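Local coordinates for putative HMP/thiamine permease protein YkoE (Bacillus subtilis, PDB 5EDL), which binds thiamine as the S component of an energy-coupling factor (ECF) transporter and is probably responsible for moving it across the membrane, at residues 47-52 / 159-164; 113-118 / 154-159. All coordinates share one frame; numbering follows the deposited sequence.

Contact 1. Residues 47-52 / 159-164. With VIB (3-(4-amino-2-methyl-pyrimidin-5-ylmethyl)-5-(2-hydroxy-ethyl)-4-methyl-thiazol-3-ium), chain B.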
ATOM      1  N   TRP A  47       5.896   1.412   1.948  1.00 22.46           N
ATOM      2  CA  TRP A  47       5.931   1.657   0.500  1.00 22.96           C
ATOM      3  C   TRP A  47       4.786   0.982  -0.256  1.00 22.38           C
ATOM      4  O   TRP A  47       4.671   1.163  -1.476  1.00 24.26           O
ATOM      5  CB  TRP A  47       7.282   1.218  -0.103  1.00 23.85           C
ATOM      6  CG  TRP A  47       8.416   2.120   0.320  1.00 24.99           C
ATOM      7  CD1 TRP A  47       8.531   3.466   0.100  1.00 26.15           C
ATOM      8  CD2 TRP A  47       9.599   1.727   1.023  1.00 25.38           C
ATOM      9  NE1 TRP A  47       9.712   3.937   0.638  1.00 27.41           N
ATOM     10  CE2 TRP A  47      10.379   2.886   1.215  1.00 26.88           C
ATOM     11  CE3 TRP A  47      10.073   0.500   1.513  1.00 24.79           C
ATOM     12  CZ2 TRP A  47      11.611   2.855   1.874  1.00 27.80           C
ATOM     13  CZ3 TRP A  47      11.286   0.475   2.175  1.00 25.50           C
ATOM     14  CH2 TRP A  47      12.040   1.646   2.353  1.00 26.99           C
ATOM     15  N   PHE A  48       3.963   0.206   0.452  1.00 21.57           N
ATOM     16  CA  PHE A  48       2.773  -0.413  -0.163  1.00 21.33           C
ATOM     17  C   PHE A  48       1.446   0.238   0.258  1.00 21.50           C
ATOM     18  O   PHE A  48       0.381  -0.134  -0.251  1.00 20.88           O
ATOM     19  CB  PHE A  48       2.640  -1.902   0.188  1.00 21.24           C
ATOM     20  CG  PHE A  48       3.919  -2.682   0.158  1.00 21.97           C
ATOM     21  CD1 PHE A  48       4.926  -2.394  -0.747  1.00 22.25           C
ATOM     22  CD2 PHE A  48       4.096  -3.732   1.048  1.00 21.49           C
ATOM     23  CE1 PHE A  48       6.100  -3.142  -0.758  1.00 22.71           C
ATOM     24  CE2 PHE A  48       5.259  -4.484   1.049  1.00 21.85           C
ATOM     25  CZ  PHE A  48       6.271  -4.190   0.142  1.00 22.41           C
ATOM     26  N   ILE A  49       1.495   1.161   1.207  1.00 20.85           N
ATOM     27  CA  ILE A  49       0.267   1.603   1.869  1.00 22.15           C
ATOM     28  C   ILE A  49      -0.745   2.226   0.893  1.00 21.10           C
ATOM     29  O   ILE A  49      -1.941   2.060   1.063  1.00 26.41           O
ATOM     30  CB  ILE A  49       0.568   2.610   3.018  1.00 21.02           C
ATOM     31  CG1 ILE A  49      -0.684   2.790   3.888  1.00 23.30           C
ATOM     32  CG2 ILE A  49       1.062   3.941   2.464  1.00 21.60           C
ATOM     33  CD1 ILE A  49      -0.418   3.483   5.206  1.00 22.97           C
ATOM     34  N   VAL A  50      -0.254   2.895  -0.151  1.00 23.47           N
ATOM     35  CA  VAL A  50      -1.122   3.517  -1.144  1.00 23.33           C
ATOM     36  C   VAL A  50      -2.060   2.486  -1.781  1.00 21.01           C
ATOM     37  O   VAL A  50      -3.232   2.766  -1.993  1.00 21.09           O
ATOM     38  CB  VAL A  50      -0.293   4.233  -2.242  1.00 32.46           C
ATOM     39  CG1 VAL A  50      -1.130   4.519  -3.470  1.00 33.28           C
ATOM     40  CG2 VAL A  50       0.297   5.511  -1.691  1.00 35.66           C
ATOM     41  N   SER A  51      -1.550   1.290  -2.050  1.00 21.18           N
ATOM     42  CA  SER A  51      -2.360   0.257  -2.680  1.00 24.63           C
ATOM     43  C   SER A  51      -3.545  -0.116  -1.806  1.00 22.21           C
ATOM     44  O   SER A  51      -4.651  -0.268  -2.291  1.00 21.66           O
ATOM     45  CB  SER A  51      -1.529  -0.989  -2.979  1.00 22.06           C
ATOM     46  OG  SER A  51      -0.688  -0.772  -4.092  1.00 22.80           O
ATOM     47  N   VAL A  52      -3.294  -0.256  -0.514  1.00 22.18           N
ATOM     48  CA  VAL A  52      -4.331  -0.674   0.405  1.00 22.45           C
ATOM     49  C   VAL A  52      -5.369   0.446   0.567  1.00 21.03           C
ATOM     50  O   VAL A  52      -6.560   0.186   0.546  1.00 21.48           O
ATOM     51  CB  VAL A  52      -3.734  -1.078   1.772  1.00 25.63           C
ATOM     52  CG1 VAL A  52      -4.829  -1.185   2.840  1.00 21.73           C
ATOM     53  CG2 VAL A  52      -2.980  -2.401   1.639  1.00 24.10           C
ATOM     54  N   GLY A 159      -1.362  -2.991   5.321  1.00 24.44           N
ATOM     55  CA  GLY A 159      -2.712  -3.477   5.570  1.00 23.68           C
ATOM     56  C   GLY A 159      -3.416  -2.794   6.741  1.00 30.42           C
ATOM     57  O   GLY A 159      -4.442  -2.138   6.563  1.00 24.35           O
ATOM     58  N   LEU A 160      -2.870  -2.949   7.940  1.00 24.22           N
ATOM     59  CA  LEU A 160      -3.490  -2.388   9.134  1.00 25.28           C
ATOM     60  C   LEU A 160      -3.418  -0.853   9.175  1.00 25.81           C
ATOM     61  O   LEU A 160      -4.414  -0.186   9.436  1.00 25.89           O
ATOM     62  CB  LEU A 160      -2.840  -2.964  10.399  1.00 26.30           C
ATOM     63  CG  LEU A 160      -3.411  -2.460  11.735  1.00 28.76           C
ATOM     64  CD1 LEU A 160      -4.877  -2.865  11.884  1.00 28.39           C
ATOM     65  CD2 LEU A 160      -2.609  -3.003  12.904  1.00 29.03           C
ATOM     66  N   LEU A 161      -2.233  -0.307   8.934  1.00 25.08           N
ATOM     67  CA  LEU A 161      -2.055   1.138   8.955  1.00 25.44           C
ATOM     68  C   LEU A 161      -2.832   1.810   7.816  1.00 24.93           C
ATOM     69  O   LEU A 161      -3.340   2.913   7.976  1.00 25.55           O
ATOM     70  CB  LEU A 161      -0.570   1.503   8.865  1.00 25.46           C
ATOM     71  CG  LEU A 161      -0.296   3.007   8.950  1.00 26.47           C
ATOM     72  CD1 LEU A 161      -0.806   3.563  10.290  1.00 27.57           C
ATOM     73  CD2 LEU A 161       1.185   3.339   8.730  1.00 32.83           C
ATOM     74  N   GLY A 162      -2.915   1.131   6.680  1.00 24.04           N
ATOM     75  CA  GLY A 162      -3.673   1.623   5.544  1.00 23.82           C
ATOM     76  C   GLY A 162      -5.159   1.703   5.859  1.00 24.25           C
ATOM     77  O   GLY A 162      -5.824   2.663   5.490  1.00 24.62           O
ATOM     78  N   LYS A 163      -5.675   0.692   6.554  1.00 26.18           N
ATOM     79  CA  LYS A 163      -7.070   0.716   6.971  1.00 26.25           C
ATOM     80  C   LYS A 163      -7.317   1.848   7.972  1.00 29.79           C
ATOM     81  O   LYS A 163      -8.305   2.570   7.858  1.00 26.60           O
ATOM     82  CB  LYS A 163      -7.490  -0.625   7.583  1.00 25.50           C
ATOM     83  CG  LYS A 163      -8.923  -0.635   8.129  1.00 26.52           C
ATOM     84  CD  LYS A 163      -9.344  -2.030   8.618  1.00 27.16           C
ATOM     85  CE  LYS A 163     -10.854  -2.098   8.928  1.00 28.31           C
ATOM     86  NZ  LYS A 163     -11.237  -1.208  10.043  1.00 29.37           N
ATOM     87  N   ALA A 164      -6.412   1.997   8.936  1.00 26.51           N
ATOM     88  CA  ALA A 164      -6.515   3.053   9.939  1.00 28.05           C
ATOM     89  C   ALA A 164      -6.515   4.457   9.323  1.00 27.79           C
ATOM     90  O   ALA A 164      -7.327   5.302   9.684  1.00 28.71           O
ATOM     91  CB  ALA A 164      -5.386   2.930  10.953  1.00 28.32           C
TER
HETATM   92  CM2 VIB B 201       7.369   3.022  -4.394  1.00 21.79           C
HETATM   93  N4A VIB B 201      10.016  -0.502  -2.268  1.00 17.01           N
HETATM   94  CM4 VIB B 201      14.194  -0.157   0.135  1.00 19.99           C
HETATM   95  O1  VIB B 201      14.461  -3.646  -1.505  1.00 32.11           O
HETATM   96  C7  VIB B 201      15.463  -3.248  -2.420  1.00 25.25           C
HETATM   97  C6  VIB B 201      15.943  -1.873  -2.022  1.00 27.23           C
HETATM   98  C2  VIB B 201      13.174   0.501  -3.565  1.00 27.58           C
HETATM   99  S1  VIB B 201      14.318  -0.546  -3.785  1.00 29.14           S
HETATM  100  C5  VIB B 201      14.832  -0.896  -2.365  1.00 28.09           C
HETATM  101  C4  VIB B 201      14.062  -0.159  -1.392  1.00 22.07           C
HETATM  102  N3  VIB B 201      13.019   0.729  -2.157  1.00 21.60           N
HETATM  103  C7A VIB B 201      12.113   1.624  -1.442  1.00 19.46           C
HETATM  104  C4A VIB B 201       9.846   0.891  -2.618  1.00 21.35           C
HETATM  105  N3A VIB B 201       8.770   1.296  -3.296  1.00 22.46           N
HETATM  106  C2A VIB B 201       8.629   2.613  -3.614  1.00 23.11           C
HETATM  107  N1A VIB B 201       9.580   3.521  -3.225  1.00 20.99           N
HETATM  108  C6A VIB B 201      10.680   3.126  -2.533  1.00 18.53           C
HETATM  109  C5A VIB B 201      10.800   1.794  -2.226  1.00 21.70           C
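One face of the Trp47 indole carries bound thiamine (VIB). The pyrimidine of VIB lies nearly parallel to the indole, displaced toward the five-membered ring. C6A of VIB comes 3.4 Å from Trp47 NE1. The bridging carbon C7A sits over the centre of the indole, 3.3 Å above its plane. Farther along the six-membered ring, the thiazolium methyl CM4 rests 3.6 Å from Trp47 CZ3. NE1 is engaged by the backbone O of Tyr21, which fixes the rotation of the indole. The rings of Tyr21 and Tyr44 also meet Trp47 edge-to-face. Asp129, Tyr44 and Gln93 hydrogen-bond the ligand.

Just beyond the tryptophan, the first turn of helix 49-58 packs on helix 140-170. Ile49 sends CG1 anti to the backbone N (chi1 -167°), and this branch lies 3.6 Å from Gly162 CA. Its terminal CD1 reaches the side of Leu161, 3.8 Å from CG. One turn on, Val52 divides its methyls. CG1 lies 3.9 Å from Gly159 O and also approaches Gly162 CA, while CG2 faces the backbone of Gly159. A side chain at Gly162 would run into Val52 CG1, so the glycine permits this close fit.

The helix contact is apolar and is held by shape. The pocket wall differs: a flat aromatic face meets the pyrimidine, the bridging carbon and a methyl of the thiazolium. This is consistent with a pocket that could also accept other HMP-containing compounds.

Contact 2. Residues 113-118 / 154-159; sequences VLMLAG and GALLAG
Segments 113-118 and 154-159, of helices 111-132 and 140-170, cross steeply, at 108°, with their axes 7.3 Å apart at closest approach. Backbone meets backbone at two places. Gly159 CA lies 4.1 Å from Met115 N and also faces Leu114 O. At the other end, Gly118 CA points a C-H at Gly154 O, 3.5 Å away, with an angle of 155° at the hydrogen. Gly154 O also accepts the N-H of Gly159 and, weakly, that of Ala158.

Met115 is the main side chain here. Its CG is anti to the carbonyl carbon (chi1 -73°), and the chain is extended beyond it. This lays the side chain alongside segment 154-159. Met115 CG comes 3.3 Å from Ala155 O. Met115 CB meets Ala155 CB at 4.0 Å. The CE methyl of Met115 reaches Leu156 CD2 at 4.2 Å. A serine here lacks CG, SD and CE, and would probably leave Leu156 CD2 without its partner and open a gap beside Ala155 O.

This is a glycine-lined crossing of transmembrane helices, where small residues let the backbones touch and a CA-H...O contact forms. Gly118, Gly154 and Gly159 all face the partner, and a CB on any of them would clash with it. The wider pi-type turn at 154-159, closed by Gly159 N to Gly154 O, is consistent with both glycines facing the partner.

Smaller contacts fill the flanks. Ala158 CB lies 4.2 Å from Gly118 CA. Ala158 also touches Phe48 of segment 47-52. Leu114 brings CB and CD1 near Gly159 O, then continues to Phe101 of helix 85-103 and Lys163.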
ATOM      1  N   VAL A 113      -7.892  -9.499   4.545  1.00 26.73           N
ATOM      2  CA  VAL A 113      -7.657  -9.348   3.118  1.00 25.98           C
ATOM      3  C   VAL A 113      -6.716  -8.162   2.835  1.00 24.67           C
ATOM      4  O   VAL A 113      -5.845  -8.264   1.980  1.00 24.07           O
ATOM      5  CB  VAL A 113      -8.967  -9.181   2.330  1.00 29.65           C
ATOM      6  CG1 VAL A 113      -8.657  -8.891   0.854  1.00 26.03           C
ATOM      7  CG2 VAL A 113      -9.843 -10.452   2.474  1.00 28.16           C
ATOM      8  N   LEU A 114      -6.883  -7.059   3.564  1.00 24.87           N
ATOM      9  CA  LEU A 114      -5.977  -5.919   3.426  1.00 26.93           C
ATOM     10  C   LEU A 114      -4.544  -6.331   3.792  1.00 26.93           C
ATOM     11  O   LEU A 114      -3.580  -5.955   3.115  1.00 22.49           O
ATOM     12  CB  LEU A 114      -6.435  -4.748   4.304  1.00 23.73           C
ATOM     13  CG  LEU A 114      -7.862  -4.226   4.061  1.00 24.26           C
ATOM     14  CD1 LEU A 114      -8.114  -2.978   4.899  1.00 24.49           C
ATOM     15  CD2 LEU A 114      -8.102  -3.940   2.584  1.00 24.00           C
ATOM     16  N   MET A 115      -4.412  -7.114   4.857  1.00 24.33           N
ATOM     17  CA  MET A 115      -3.095  -7.564   5.298  1.00 24.88           C
ATOM     18  C   MET A 115      -2.456  -8.499   4.270  1.00 25.20           C
ATOM     19  O   MET A 115      -1.274  -8.345   3.952  1.00 26.98           O
ATOM     20  CB  MET A 115      -3.182  -8.238   6.665  1.00 27.41           C
ATOM     21  CG  MET A 115      -3.426  -7.258   7.814  1.00 25.23           C
ATOM     22  SD  MET A 115      -3.392  -8.112   9.404  1.00 36.83           S
ATOM     23  CE  MET A 115      -3.400  -6.727  10.535  1.00 51.50           C
ATOM     24  N   LEU A 116      -3.244  -9.434   3.735  1.00 26.46           N
ATOM     25  CA  LEU A 116      -2.799 -10.283   2.634  1.00 27.33           C
ATOM     26  C   LEU A 116      -2.334  -9.474   1.424  1.00 23.01           C
ATOM     27  O   LEU A 116      -1.383  -9.838   0.756  1.00 22.80           O
ATOM     28  CB  LEU A 116      -3.923 -11.215   2.193  1.00 29.39           C
ATOM     29  CG  LEU A 116      -3.691 -12.716   2.120  1.00 39.65           C
ATOM     30  CD1 LEU A 116      -2.716 -13.208   3.182  1.00 34.68           C
ATOM     31  CD2 LEU A 116      -5.042 -13.423   2.245  1.00 40.87           C
ATOM     32  N   ALA A 117      -3.057  -8.409   1.121  1.00 22.77           N
ATOM     33  CA  ALA A 117      -2.713  -7.551  -0.002  1.00 25.67           C
ATOM     34  C   ALA A 117      -1.330  -6.919   0.232  1.00 25.54           C
ATOM     35  O   ALA A 117      -0.481  -6.924  -0.662  1.00 22.59           O
ATOM     36  CB  ALA A 117      -3.790  -6.478  -0.191  1.00 22.42           C
ATOM     37  N   GLY A 118      -1.122  -6.389   1.439  1.00 22.15           N
ATOM     38  CA  GLY A 118       0.185  -5.918   1.870  1.00 23.10           C
ATOM     39  C   GLY A 118       1.259  -6.980   1.673  1.00 22.76           C
ATOM     40  O   GLY A 118       2.324  -6.699   1.111  1.00 23.55           O
ATOM     41  N   GLY A 154       4.501  -5.593   5.716  1.00 22.57           N
ATOM     42  CA  GLY A 154       3.444  -5.444   4.734  1.00 21.98           C
ATOM     43  C   GLY A 154       2.066  -5.610   5.378  1.00 25.43           C
ATOM     44  O   GLY A 154       1.148  -4.843   5.109  1.00 23.12           O
ATOM     45  N   ALA A 155       1.921  -6.609   6.239  1.00 25.90           N
ATOM     46  CA  ALA A 155       0.638  -6.845   6.908  1.00 24.34           C
ATOM     47  C   ALA A 155       0.279  -5.646   7.803  1.00 25.70           C
ATOM     48  O   ALA A 155      -0.867  -5.188   7.804  1.00 24.88           O
ATOM     49  CB  ALA A 155       0.685  -8.136   7.722  1.00 24.49           C
ATOM     50  N   LEU A 156       1.274  -5.114   8.517  1.00 24.30           N
ATOM     51  CA  LEU A 156       1.017  -4.098   9.532  1.00 25.10           C
ATOM     52  C   LEU A 156       1.068  -2.646   9.025  1.00 26.28           C
ATOM     53  O   LEU A 156       0.171  -1.863   9.328  1.00 28.47           O
ATOM     54  CB  LEU A 156       1.993  -4.261  10.695  1.00 26.25           C
ATOM     55  CG  LEU A 156       1.878  -5.578  11.462  1.00 27.25           C
ATOM     56  CD1 LEU A 156       2.904  -5.646  12.596  1.00 28.65           C
ATOM     57  CD2 LEU A 156       0.473  -5.803  11.983  1.00 36.63           C
ATOM     58  N   LEU A 157       2.111  -2.288   8.276  1.00 25.49           N
ATOM     59  CA  LEU A 157       2.303  -0.904   7.838  1.00 24.11           C
ATOM     60  C   LEU A 157       1.559  -0.570   6.553  1.00 23.32           C
ATOM     61  O   LEU A 157       1.367   0.595   6.239  1.00 26.60           O
ATOM     62  CB  LEU A 157       3.793  -0.598   7.643  1.00 24.30           C
ATOM     63  CG  LEU A 157       4.656  -0.681   8.905  1.00 25.64           C
ATOM     64  CD1 LEU A 157       6.073  -0.169   8.616  1.00 25.80           C
ATOM     65  CD2 LEU A 157       4.003   0.078  10.050  1.00 29.26           C
ATOM     66  N   ALA A 158       1.159  -1.586   5.801  1.00 22.65           N
ATOM     67  CA  ALA A 158       0.313  -1.347   4.641  1.00 22.20           C
ATOM     68  C   ALA A 158      -1.133  -1.731   4.956  1.00 24.81           C
ATOM     69  O   ALA A 158      -2.023  -0.883   4.897  1.00 24.91           O
ATOM     70  CB  ALA A 158       0.821  -2.100   3.431  1.00 22.46           C
ATOM     71  N   GLY A 159      -1.362  -2.991   5.321  1.00 24.44           N
ATOM     72  CA  GLY A 159      -2.712  -3.477   5.570  1.00 23.68           C
ATOM     73  C   GLY A 159      -3.416  -2.794   6.741  1.00 30.42           C
ATOM     74  O   GLY A 159      -4.442  -2.138   6.563  1.00 24.35           O
TER

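In the fold
Contacts 1 and 2 have centres about 6 Å apart and lie close to the centre of the molecule, about 4 and 7 Å from it. Both use helix 140-170, and Gly159 belongs to both. Contact 2 joins that helix to helix 111-132; contact 1 joins its next turn to the start of helix 49-58. Along the chain, contact 2 is nested within the loop closed by contact 1. The two also touch directly: Phe48 packs on Gly118 O, and Val52 on Ala158 O. Helix 140-170 is thus gripped by two other helices around a glycine-rich region. Trp47 of the thiamine pocket lies two residues before helix 49-58, so the pocket wall runs on in sequence into the packed helix.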